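Local structure of polyhedrin (Orgyia pseudotsugata cypovirus 5, 5A8U) at residues 28-33 against 194-199; 107-112 against 176-181; 113-118 against 242-247; 124-129 against 149-154. The protein forms the crystalline matrix of the viral occlusion bodies (polyhedra), which shield the virus from the outside environment until insect larvae ingest them. All coordinates share one frame; numbering follows the deposited sequence.

Interactions 1 and 2 are largely buried but build the fold differently: interaction 1 packs the six-stranded sheet against the three-stranded one and buries an arginine, whereas interaction 2 pairs two neighbouring strands within the larger sheet and has a polar rim. Strand 109-115 serves both interaction 2 and interaction 3. In the latter a buried glutamine binds the chain just after helix 230-241 by its side-chain amide. Interaction 4 lies farther from the centre, where two arginines of the three-stranded sheet hold a loop asparagine that is partly exposed. Interactions 1 and 3 both reach the second subunit and touch each other; Met-110 and Val-177 of interaction 2 pack on Phe-127 from interaction 4.

Interaction 1 (28-33 against 194-199); sequences SGINVT and VYRYRV
Arg-196 gives up more surface here than any other residue, laying its guanidinium against Ile-30 and the end of the loop that carries Ser-28. CG2 of Ile-30 sits over one face of the guanidinium, offset toward its rim, with Ile-30 CG2 3.8 Å from Arg-196 NH2. Two bends in the arginine chain, chi2 74° and chi3 54°, fold the group back toward segment 28-33. At the edge of the group, Ser-28 O lies 3.0 Å from Arg-196 NH2, but the angle is too poor for a hydrogen bond. Other carbonyls take up the arginine's N-H groups: NE donates to Thr-51 O and NH1 to Arg-23 O. Ser-28 OG has its own bond, to Ser-25 O. The cation is therefore buried among main-chain oxygens, which probably ease its desolvation.

Beyond the arginine the contact is mainly aliphatic. Ile-30 reaches out with CD1, which comes 4.2 Å from Val-194 CG1. Val-194 packs more closely on Val-32, their CG2 atoms 3.6 Å apart as the two side chains lie alongside each other, pointing opposite ways.

Strand 30-37 of the six-stranded sheet thus faces strand 189-195 of the three-stranded sheet, as in a beta sandwich. Ile-54 of strand 53-58 touches Ile-30, Val-32 and Val-194, while Val-32 and Ile-30 pair through their backbones with strand 43-50.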
# COMPACT_ATOMS: atom_id res chain seq x y z
N SER A 28 2.73 6.20 -21.57
CA SER A 28 1.52 6.97 -21.27
C SER A 28 0.84 6.36 -20.06
O SER A 28 1.27 5.32 -19.54
CB SER A 28 0.55 6.93 -22.46
OG SER A 28 0.08 5.60 -22.67
N GLY A 29 -0.23 6.99 -19.60
CA GLY A 29 -0.94 6.49 -18.44
C GLY A 29 -2.17 5.66 -18.76
O GLY A 29 -2.88 5.92 -19.73
N ILE A 30 -2.41 4.64 -17.94
CA ILE A 30 -3.68 3.94 -17.92
C ILE A 30 -4.31 4.30 -16.58
O ILE A 30 -3.60 4.47 -15.59
CB ILE A 30 -3.51 2.38 -18.05
CG1 ILE A 30 -2.50 1.83 -17.05
CG2 ILE A 30 -3.10 1.99 -19.49
CD1 ILE A 30 -2.52 0.28 -16.94
N ASN A 31 -5.63 4.48 -16.57
CA ASN A 31 -6.34 4.91 -15.37
C ASN A 31 -7.40 3.90 -14.99
O ASN A 31 -8.10 3.37 -15.84
CB ASN A 31 -7.01 6.27 -15.58
CG ASN A 31 -6.05 7.42 -15.44
OD1 ASN A 31 -5.95 8.04 -14.39
ND2 ASN A 31 -5.33 7.72 -16.52
N VAL A 32 -7.50 3.64 -13.70
CA VAL A 32 -8.58 2.83 -13.17
C VAL A 32 -9.23 3.68 -12.09
O VAL A 32 -8.55 4.20 -11.21
CB VAL A 32 -8.05 1.52 -12.57
CG1 VAL A 32 -9.20 0.72 -11.98
CG2 VAL A 32 -7.36 0.72 -13.69
N THR A 33 -10.55 3.85 -12.19
CA THR A 33 -11.29 4.63 -11.22
C THR A 33 -12.40 3.77 -10.63
O THR A 33 -13.12 3.05 -11.35
CB THR A 33 -11.86 5.91 -11.84
OG1 THR A 33 -10.80 6.63 -12.48
CG2 THR A 33 -12.48 6.83 -10.76
N VAL A 194 -5.47 -4.53 -13.96
CA VAL A 194 -5.67 -4.00 -15.31
C VAL A 194 -4.30 -3.92 -15.98
O VAL A 194 -3.30 -3.57 -15.34
CB VAL A 194 -6.31 -2.60 -15.24
CG1 VAL A 194 -6.19 -1.82 -16.58
CG2 VAL A 194 -7.76 -2.70 -14.76
N TYR A 195 -4.26 -4.27 -17.25
CA TYR A 195 -3.02 -4.46 -17.97
C TYR A 195 -2.93 -3.67 -19.27
O TYR A 195 -3.90 -3.55 -20.01
CB TYR A 195 -2.86 -5.96 -18.31
CG TYR A 195 -2.81 -6.86 -17.09
CD1 TYR A 195 -3.98 -7.36 -16.53
CD2 TYR A 195 -1.60 -7.20 -16.51
CE1 TYR A 195 -3.94 -8.19 -15.42
CE2 TYR A 195 -1.54 -8.03 -15.41
CZ TYR A 195 -2.71 -8.52 -14.87
OH TYR A 195 -2.68 -9.35 -13.78
N ARG A 196 -1.73 -3.16 -19.54
CA ARG A 196 -1.39 -2.46 -20.77
C ARG A 196 -1.63 -3.32 -22.01
O ARG A 196 -1.21 -4.49 -22.06
CB ARG A 196 0.09 -2.07 -20.68
CG ARG A 196 0.80 -1.75 -21.99
CD ARG A 196 0.40 -0.41 -22.54
NE ARG A 196 0.55 0.69 -21.59
CZ ARG A 196 0.13 1.93 -21.85
NH1 ARG A 196 -0.45 2.17 -23.02
NH2 ARG A 196 0.27 2.90 -20.96
N TYR A 197 -2.28 -2.74 -23.02
CA TYR A 197 -2.28 -3.35 -24.34
C TYR A 197 -0.92 -3.13 -24.98
O TYR A 197 -0.41 -2.00 -25.06
CB TYR A 197 -3.35 -2.72 -25.23
CG TYR A 197 -3.35 -3.26 -26.63
CD1 TYR A 197 -3.71 -4.57 -26.88
CD2 TYR A 197 -2.97 -2.46 -27.71
CE1 TYR A 197 -3.71 -5.08 -28.18
CE2 TYR A 197 -2.97 -2.95 -29.01
CZ TYR A 197 -3.34 -4.27 -29.24
OH TYR A 197 -3.36 -4.77 -30.52
N ARG A 198 -0.31 -4.21 -25.42
CA ARG A 198 1.03 -4.14 -25.99
C ARG A 198 0.93 -4.19 -27.50
O ARG A 198 0.12 -4.95 -28.05
CB ARG A 198 1.86 -5.29 -25.46
CG ARG A 198 2.27 -5.11 -23.99
CD ARG A 198 3.50 -4.20 -23.86
NE ARG A 198 4.65 -4.80 -24.53
CZ ARG A 198 5.17 -4.38 -25.69
NH1 ARG A 198 4.69 -3.30 -26.30
NH2 ARG A 198 6.18 -5.05 -26.22
N VAL A 199 1.75 -3.40 -28.18
CA VAL A 199 1.72 -3.37 -29.65
C VAL A 199 2.81 -4.25 -30.26
O VAL A 199 3.00 -4.27 -31.48
CB VAL A 199 1.83 -1.92 -30.20
CG1 VAL A 199 0.60 -1.13 -29.81
CG2 VAL A 199 3.09 -1.24 -29.67

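Interaction 2 (107-112 against 176-181); sequences PYAMQF and YVRFDD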
# COMPACT_ATOMS: atom_id res chain seq x y z
N PRO A 107 -21.96 1.76 0.74
CA PRO A 107 -22.32 2.13 -0.63
C PRO A 107 -23.36 1.19 -1.24
O PRO A 107 -23.38 0.02 -0.87
CB PRO A 107 -20.99 2.02 -1.39
CG PRO A 107 -20.19 1.00 -0.61
CD PRO A 107 -20.57 1.26 0.85
N TYR A 108 -24.20 1.67 -2.16
CA TYR A 108 -25.23 0.80 -2.74
C TYR A 108 -24.86 0.31 -4.13
O TYR A 108 -25.50 -0.60 -4.68
CB TYR A 108 -26.61 1.49 -2.75
CG TYR A 108 -26.74 2.56 -3.81
CD1 TYR A 108 -27.15 2.25 -5.09
CD2 TYR A 108 -26.41 3.87 -3.53
CE1 TYR A 108 -27.24 3.22 -6.07
CE2 TYR A 108 -26.49 4.86 -4.50
CZ TYR A 108 -26.90 4.53 -5.77
OH TYR A 108 -26.97 5.52 -6.75
N ALA A 109 -23.82 0.91 -4.70
CA ALA A 109 -23.40 0.59 -6.06
C ALA A 109 -22.01 1.14 -6.31
O ALA A 109 -21.51 1.98 -5.54
CB ALA A 109 -24.37 1.19 -7.09
N MET A 110 -21.39 0.67 -7.39
CA MET A 110 -20.10 1.19 -7.82
C MET A 110 -20.06 1.26 -9.34
O MET A 110 -20.69 0.46 -10.04
CB MET A 110 -18.98 0.32 -7.28
CG MET A 110 -17.69 0.30 -8.08
SD MET A 110 -16.62 -1.02 -7.46
CE MET A 110 -17.76 -2.34 -7.48
N GLN A 111 -19.33 2.24 -9.85
CA GLN A 111 -18.92 2.26 -11.25
C GLN A 111 -17.41 1.99 -11.29
O GLN A 111 -16.65 2.65 -10.58
CB GLN A 111 -19.25 3.61 -11.90
CG GLN A 111 -19.00 3.58 -13.40
CD GLN A 111 -19.29 4.89 -14.09
OE1 GLN A 111 -18.95 5.05 -15.27
NE2 GLN A 111 -19.90 5.84 -13.38
N PHE A 112 -17.00 1.03 -12.10
CA PHE A 112 -15.59 0.67 -12.24
C PHE A 112 -15.22 1.09 -13.66
O PHE A 112 -15.77 0.58 -14.64
CB PHE A 112 -15.44 -0.85 -12.03
CG PHE A 112 -14.02 -1.37 -12.21
CD1 PHE A 112 -13.05 -1.11 -11.26
CD2 PHE A 112 -13.68 -2.17 -13.31
CE1 PHE A 112 -11.74 -1.59 -11.40
CE2 PHE A 112 -12.38 -2.67 -13.45
CZ PHE A 112 -11.42 -2.39 -12.50
N TYR A 176 -21.09 -0.87 -14.37
CA TYR A 176 -21.93 -0.41 -13.27
C TYR A 176 -22.54 -1.60 -12.56
O TYR A 176 -23.08 -2.51 -13.20
CB TYR A 176 -23.05 0.53 -13.79
CG TYR A 176 -24.01 0.95 -12.71
CD1 TYR A 176 -23.74 2.07 -11.92
CD2 TYR A 176 -25.19 0.25 -12.48
CE1 TYR A 176 -24.62 2.47 -10.93
CE2 TYR A 176 -26.08 0.64 -11.49
CZ TYR A 176 -25.79 1.76 -10.72
OH TYR A 176 -26.66 2.14 -9.73
N VAL A 177 -22.44 -1.62 -11.24
CA VAL A 177 -23.05 -2.73 -10.51
C VAL A 177 -23.64 -2.34 -9.17
O VAL A 177 -23.07 -1.56 -8.40
CB VAL A 177 -22.08 -3.92 -10.35
CG1 VAL A 177 -20.96 -3.56 -9.37
CG2 VAL A 177 -22.83 -5.17 -9.87
N ARG A 178 -24.82 -2.88 -8.90
CA ARG A 178 -25.50 -2.66 -7.64
C ARG A 178 -25.06 -3.69 -6.62
O ARG A 178 -24.86 -4.87 -6.94
CB ARG A 178 -27.01 -2.74 -7.84
CG ARG A 178 -27.60 -1.61 -8.67
CD ARG A 178 -28.05 -0.46 -7.80
NE ARG A 178 -28.69 0.61 -8.57
CZ ARG A 178 -29.99 0.67 -8.83
NH1 ARG A 178 -30.80 -0.28 -8.39
NH2 ARG A 178 -30.48 1.68 -9.53
N PHE A 179 -24.92 -3.24 -5.38
CA PHE A 179 -24.51 -4.10 -4.29
C PHE A 179 -25.77 -4.70 -3.63
O PHE A 179 -26.27 -4.17 -2.64
CB PHE A 179 -23.69 -3.27 -3.28
CG PHE A 179 -22.36 -2.77 -3.82
CD1 PHE A 179 -21.77 -3.36 -4.94
CD2 PHE A 179 -21.70 -1.70 -3.21
CE1 PHE A 179 -20.54 -2.91 -5.43
CE2 PHE A 179 -20.48 -1.25 -3.68
CZ PHE A 179 -19.89 -1.87 -4.80
N ASP A 180 -26.28 -5.78 -4.20
CA ASP A 180 -27.58 -6.31 -3.78
C ASP A 180 -27.58 -7.83 -3.62
O ASP A 180 -28.63 -8.47 -3.65
CB ASP A 180 -28.65 -5.91 -4.79
CG ASP A 180 -28.33 -6.40 -6.19
OD1 ASP A 180 -27.35 -7.17 -6.37
OD2 ASP A 180 -29.06 -6.02 -7.13
N ASP A 181 -26.39 -8.41 -3.46
CA ASP A 181 -26.22 -9.85 -3.26
C ASP A 181 -26.60 -10.67 -4.48
O ASP A 181 -26.58 -11.90 -4.44
CB ASP A 181 -26.98 -10.33 -2.02
CG ASP A 181 -26.07 -10.49 -0.80
OD1 ASP A 181 -24.85 -10.22 -0.91
OD2 ASP A 181 -26.59 -10.90 0.26
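Met-110 and Val-177 face each other as an antiparallel hydrogen-bonded pair, joined by two backbone bonds: Met-110 N to Val-177 O, 3.0 Å, and Val-177 N to Met-110 O, 3.0 Å. A third bond carries the pairing past the end of strand 169-178, where Phe-179 N donates almost straight to Tyr-108 O (2.8 Å, 174°). Ala-109 with Arg-178 and Gln-111 with Tyr-176 form the non-hydrogen-bonded pairs. Strands 169-178 and 109-115 are thereby neighbours in the antiparallel six-stranded sheet, which strand 30-37 continues on the other side of 109-115.

The apolar packing centres on Phe-179. Its ring lies flat over the backbone of Ala-109, whose CA stands 4.0 Å above the plane, while Pro-107 O meets the ring edge. Met-110 CB approaches Phe-179 CZ to 3.4 Å, and its CE, turned in by the bend at chi3 (50°), meets the same ring in plane and touches Val-177 CG1.

The polar side chains lie on the face of Ala-109 and Gln-111. Arg-178 NE donates in its guanidinium plane to Tyr-176 OH at 2.8 Å, and this hydroxyl rests 3.6 Å from Ala-109 CB. Arg-178 CD meets the edge of the Tyr-108 ring.

Interaction 3 (113-118 against 242-247); sequences IVQGSV and ELVYQN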
# COMPACT_ATOMS: atom_id res chain seq x y z
N ILE A 113 -14.33 2.07 -13.77
CA ILE A 113 -14.00 2.66 -15.07
C ILE A 113 -12.54 2.44 -15.39
O ILE A 113 -11.67 2.74 -14.58
CB ILE A 113 -14.27 4.18 -15.08
CG1 ILE A 113 -15.59 4.50 -14.38
CG2 ILE A 113 -14.21 4.71 -16.51
CD1 ILE A 113 -15.81 5.98 -14.13
N VAL A 114 -12.25 1.93 -16.58
CA VAL A 114 -10.87 1.68 -16.98
C VAL A 114 -10.61 2.44 -18.27
O VAL A 114 -11.38 2.32 -19.21
CB VAL A 114 -10.64 0.17 -17.23
CG1 VAL A 114 -9.18 -0.08 -17.63
CG2 VAL A 114 -11.00 -0.65 -15.98
N GLN A 115 -9.55 3.25 -18.31
CA GLN A 115 -9.29 4.10 -19.48
C GLN A 115 -7.82 4.06 -19.92
O GLN A 115 -6.91 4.05 -19.10
CB GLN A 115 -9.73 5.54 -19.18
CG GLN A 115 -9.28 6.57 -20.22
CD GLN A 115 -9.85 7.95 -19.97
OE1 GLN A 115 -10.80 8.11 -19.20
NE2 GLN A 115 -9.26 8.97 -20.61
N GLY A 116 -7.59 4.03 -21.24
CA GLY A 116 -6.23 4.03 -21.76
C GLY A 116 -6.12 2.98 -22.84
O GLY A 116 -7.13 2.42 -23.24
N SER A 117 -4.90 2.67 -23.28
CA SER A 117 -4.70 1.58 -24.24
C SER A 117 -4.49 0.31 -23.43
O SER A 117 -3.36 -0.04 -23.03
CB SER A 117 -3.51 1.87 -25.15
OG SER A 117 -3.35 0.82 -26.10
N VAL A 118 -5.59 -0.39 -23.19
CA VAL A 118 -5.66 -1.46 -22.20
C VAL A 118 -5.91 -2.80 -22.89
O VAL A 118 -6.62 -2.86 -23.88
CB VAL A 118 -6.79 -1.15 -21.19
CG1 VAL A 118 -7.16 -2.39 -20.31
CG2 VAL A 118 -6.41 0.09 -20.35
N GLU A 242 -9.97 14.83 -18.27
CA GLU A 242 -10.32 14.10 -19.50
C GLU A 242 -10.45 12.60 -19.23
O GLU A 242 -10.08 11.76 -20.06
CB GLU A 242 -9.36 14.43 -20.67
CG GLU A 242 -9.33 15.92 -20.99
CD GLU A 242 -8.48 16.30 -22.21
OE1 GLU A 242 -8.24 15.44 -23.08
OE2 GLU A 242 -8.06 17.48 -22.27
N LEU A 243 -11.03 12.30 -18.07
CA LEU A 243 -11.40 10.94 -17.70
C LEU A 243 -12.85 10.70 -18.08
O LEU A 243 -13.74 11.42 -17.62
CB LEU A 243 -11.23 10.75 -16.19
CG LEU A 243 -9.79 10.68 -15.67
CD1 LEU A 243 -9.74 10.79 -14.16
CD2 LEU A 243 -9.16 9.38 -16.13
N VAL A 244 -13.12 9.71 -18.92
CA VAL A 244 -14.50 9.40 -19.25
C VAL A 244 -15.21 8.77 -18.07
O VAL A 244 -14.60 8.16 -17.19
CB VAL A 244 -14.65 8.49 -20.50
CG1 VAL A 244 -14.38 9.30 -21.78
CG2 VAL A 244 -13.75 7.26 -20.39
N TYR A 245 -16.52 8.95 -18.05
CA TYR A 245 -17.32 8.61 -16.89
C TYR A 245 -18.75 8.46 -17.40
O TYR A 245 -19.20 9.26 -18.21
CB TYR A 245 -17.24 9.77 -15.90
CG TYR A 245 -18.08 9.63 -14.66
CD1 TYR A 245 -19.42 10.00 -14.65
CD2 TYR A 245 -17.53 9.14 -13.47
CE1 TYR A 245 -20.19 9.87 -13.51
CE2 TYR A 245 -18.30 9.01 -12.32
CZ TYR A 245 -19.63 9.38 -12.35
OH TYR A 245 -20.40 9.26 -11.23
N GLN A 246 -19.46 7.45 -16.92
CA GLN A 246 -20.85 7.30 -17.33
C GLN A 246 -21.77 7.80 -16.22
O GLN A 246 -21.70 7.34 -15.08
CB GLN A 246 -21.16 5.84 -17.67
CG GLN A 246 -22.57 5.65 -18.21
CD GLN A 246 -22.91 4.19 -18.40
OE1 GLN A 246 -23.24 3.49 -17.44
NE2 GLN A 246 -22.80 3.71 -19.64
N ASN A 247 -22.63 8.78 -16.54
CA ASN A 247 -23.46 9.32 -15.47
C ASN A 247 -24.69 8.47 -15.14
O ASN A 247 -24.93 7.43 -15.75
CB ASN A 247 -23.81 10.79 -15.72
CG ASN A 247 -24.86 10.98 -16.83
OD1 ASN A 247 -25.51 10.04 -17.28
ND2 ASN A 247 -25.03 12.23 -17.24
O HOH W 1 -11.95 7.17 -16.85
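Gln-115 OE1 takes two hydrogen bonds, one from Val-244 N and one from a water. Val-244 N lies 2.8 Å from Gln-115 OE1 and is tilted 22° out of the carbonyl plane. The water donates a second proton to Val-244 O and so bridges from the glutamine oxygen to the carbonyl of the very residue whose N-H it already receives. The other end of the amide is also used: Gln-115 NE2 donates to Glu-242 O over 3.0 Å, nearly straight at 173° and within both the amide and the carbonyl planes. An extended chain, with CG opposite the backbone N (chi1 170°), carries the amide from the strand out to the loop. There it behaves much like a peptide group, binding a C=O with its N-H and an N-H with its C=O.

Apolar groups close in around it. Val-244 CG2 comes to 3.3 Å from Gln-115 OE1, and Leu-243 CD2 lies 3.7 Å from the same oxygen. Farther along, Ile-113 CG2 is 3.5 Å from Val-244 O, and its CD1 leans on the Tyr-245 ring at CD2, 3.7 Å away. The hydroxyl of that tyrosine bonds to Glu-230.

Glu-242 closes helix 230-241 with a Schellman motif, and its carboxylate forms a salt bridge with Arg-146 of the second subunit. With both amide ends paired, the buried glutamine probably pays little for its loss of solvent; the two direct bonds hold the amide's orientation and probably help to set the course of the chain after the helix.

Interaction 4 (124-129 against 149-154); sequences RLRFFG and LLNAAE
Strand 124-128, outermost within this chain in the three-stranded sheet, meets the loop before strand 162-166 through two arginines that converge on Asn-151. Both run extended from CG to NE, which carries their guanidinium groups out to the loop. Arg-126 comes side-on and directs two nitrogens to one oxygen. NH2 makes the shorter and straighter bond, 2.8 Å from Asn-151 OD1 at 160°, and lies in the amide's carbonyl plane; NE is 3.3 Å from Asn-151 OD1 and tilted 35° out of that plane.

Arg-124 uses its face instead. Its guanidinium stacks on the Asn-151 amide, the planes only 13° apart, with Asn-151 OD1 3.2 Å from Arg-124 CZ and directly over the centre of the group. One oxygen is thus held in the guanidinium plane of Arg-126 and covered by the face of Arg-124, an arrangement that would probably polarise the amide. Glu-193 probably offsets part of the charge, forming salt bridges with Arg-126 NH2 and Arg-124 NH1.

Two waters widen the contact: one joins the carbonyls of Leu-125 and Glu-154, and the other accepts a weak bond from Arg-124 NE and donates to Ala-152 O. Leu-150 CD2 touches the edge of the Phe-128 ring, 4.3 Å from Phe-128 CE2.

Strand 189-195 pairs with 124-128 through its backbone, Arg-134 of strand 134-135 makes a cation-pi contact with Phe-128, and Ser-219 of the third subunit bonds to Arg-126 NH1.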
# COMPACT_ATOMS: atom_id res chain seq x y z
N ARG A 124 -9.25 -7.99 -14.60
CA ARG A 124 -9.90 -8.73 -13.50
C ARG A 124 -10.52 -7.78 -12.49
O ARG A 124 -9.87 -6.84 -12.05
CB ARG A 124 -8.88 -9.60 -12.76
CG ARG A 124 -8.44 -10.81 -13.55
CD ARG A 124 -7.23 -11.45 -12.88
NE ARG A 124 -6.99 -12.81 -13.36
CZ ARG A 124 -5.84 -13.46 -13.18
NH1 ARG A 124 -4.82 -12.85 -12.58
NH2 ARG A 124 -5.70 -14.70 -13.63
N LEU A 125 -11.75 -8.07 -12.08
CA LEU A 125 -12.37 -7.37 -10.97
C LEU A 125 -12.84 -8.47 -10.04
O LEU A 125 -13.67 -9.30 -10.43
CB LEU A 125 -13.54 -6.50 -11.43
CG LEU A 125 -14.36 -5.81 -10.32
CD1 LEU A 125 -13.52 -4.91 -9.40
CD2 LEU A 125 -15.55 -5.04 -10.93
N ARG A 126 -12.31 -8.51 -8.82
CA ARG A 126 -12.70 -9.57 -7.89
C ARG A 126 -13.55 -9.04 -6.76
O ARG A 126 -13.20 -8.04 -6.13
CB ARG A 126 -11.47 -10.24 -7.27
CG ARG A 126 -10.44 -10.79 -8.26
CD ARG A 126 -9.38 -11.62 -7.51
NE ARG A 126 -8.23 -12.00 -8.35
CZ ARG A 126 -7.12 -11.28 -8.46
NH1 ARG A 126 -6.99 -10.12 -7.80
NH2 ARG A 126 -6.13 -11.71 -9.24
N PHE A 127 -14.65 -9.74 -6.46
CA PHE A 127 -15.49 -9.38 -5.31
C PHE A 127 -15.28 -10.32 -4.13
O PHE A 127 -15.13 -11.53 -4.31
CB PHE A 127 -16.96 -9.36 -5.71
CG PHE A 127 -17.35 -8.15 -6.50
CD1 PHE A 127 -17.40 -6.91 -5.88
CD2 PHE A 127 -17.66 -8.24 -7.85
CE1 PHE A 127 -17.74 -5.77 -6.58
CE2 PHE A 127 -18.02 -7.09 -8.57
CZ PHE A 127 -18.05 -5.86 -7.93
N PHE A 128 -15.27 -9.74 -2.94
CA PHE A 128 -15.14 -10.47 -1.69
C PHE A 128 -16.21 -9.95 -0.76
O PHE A 128 -16.73 -8.85 -0.94
CB PHE A 128 -13.76 -10.23 -1.05
CG PHE A 128 -12.60 -10.56 -1.95
CD1 PHE A 128 -12.18 -9.65 -2.92
CD2 PHE A 128 -11.94 -11.77 -1.83
CE1 PHE A 128 -11.12 -9.96 -3.77
CE2 PHE A 128 -10.87 -12.08 -2.66
CZ PHE A 128 -10.47 -11.18 -3.63
N GLY A 129 -16.57 -10.75 0.23
CA GLY A 129 -17.46 -10.29 1.29
C GLY A 129 -16.75 -9.35 2.23
O GLY A 129 -15.55 -9.08 2.08
N LEU A 149 -11.47 -20.10 -4.85
CA LEU A 149 -10.76 -19.87 -6.10
C LEU A 149 -10.51 -18.37 -6.22
O LEU A 149 -11.46 -17.59 -6.35
CB LEU A 149 -11.63 -20.35 -7.27
CG LEU A 149 -11.18 -20.10 -8.70
CD1 LEU A 149 -9.86 -20.78 -8.99
CD2 LEU A 149 -12.27 -20.57 -9.68
N LEU A 150 -9.25 -17.96 -6.18
CA LEU A 150 -8.95 -16.53 -6.23
C LEU A 150 -8.95 -15.94 -7.64
O LEU A 150 -9.11 -14.74 -7.81
CB LEU A 150 -7.64 -16.18 -5.49
CG LEU A 150 -7.68 -16.43 -3.99
CD1 LEU A 150 -6.46 -15.84 -3.28
CD2 LEU A 150 -8.96 -15.84 -3.41
N ASN A 151 -8.79 -16.79 -8.65
CA ASN A 151 -8.89 -16.34 -10.04
C ASN A 151 -9.98 -17.13 -10.75
O ASN A 151 -9.73 -18.21 -11.27
CB ASN A 151 -7.56 -16.49 -10.76
CG ASN A 151 -6.54 -15.48 -10.29
OD1 ASN A 151 -6.83 -14.28 -10.21
ND2 ASN A 151 -5.35 -15.94 -9.95
N ALA A 152 -11.20 -16.59 -10.73
CA ALA A 152 -12.36 -17.26 -11.31
C ALA A 152 -12.67 -16.74 -12.70
O ALA A 152 -12.24 -15.63 -13.07
CB ALA A 152 -13.57 -17.07 -10.40
N ALA A 153 -13.40 -17.52 -13.49
CA ALA A 153 -13.79 -17.07 -14.83
C ALA A 153 -14.50 -15.72 -14.80
O ALA A 153 -14.29 -14.87 -15.69
CB ALA A 153 -14.68 -18.12 -15.50
N GLU A 154 -15.32 -15.52 -13.78
CA GLU A 154 -16.17 -14.35 -13.67
C GLU A 154 -15.43 -13.06 -13.30
O GLU A 154 -15.99 -11.97 -13.37
CB GLU A 154 -17.30 -14.60 -12.66
CG GLU A 154 -18.31 -15.66 -13.12
CD GLU A 154 -17.93 -17.08 -12.72
OE1 GLU A 154 -16.80 -17.32 -12.22
OE2 GLU A 154 -18.78 -17.98 -12.91
O HOH W 2 -9.48 -14.53 -12.85
O HOH W 3 -16.46 -9.84 -11.34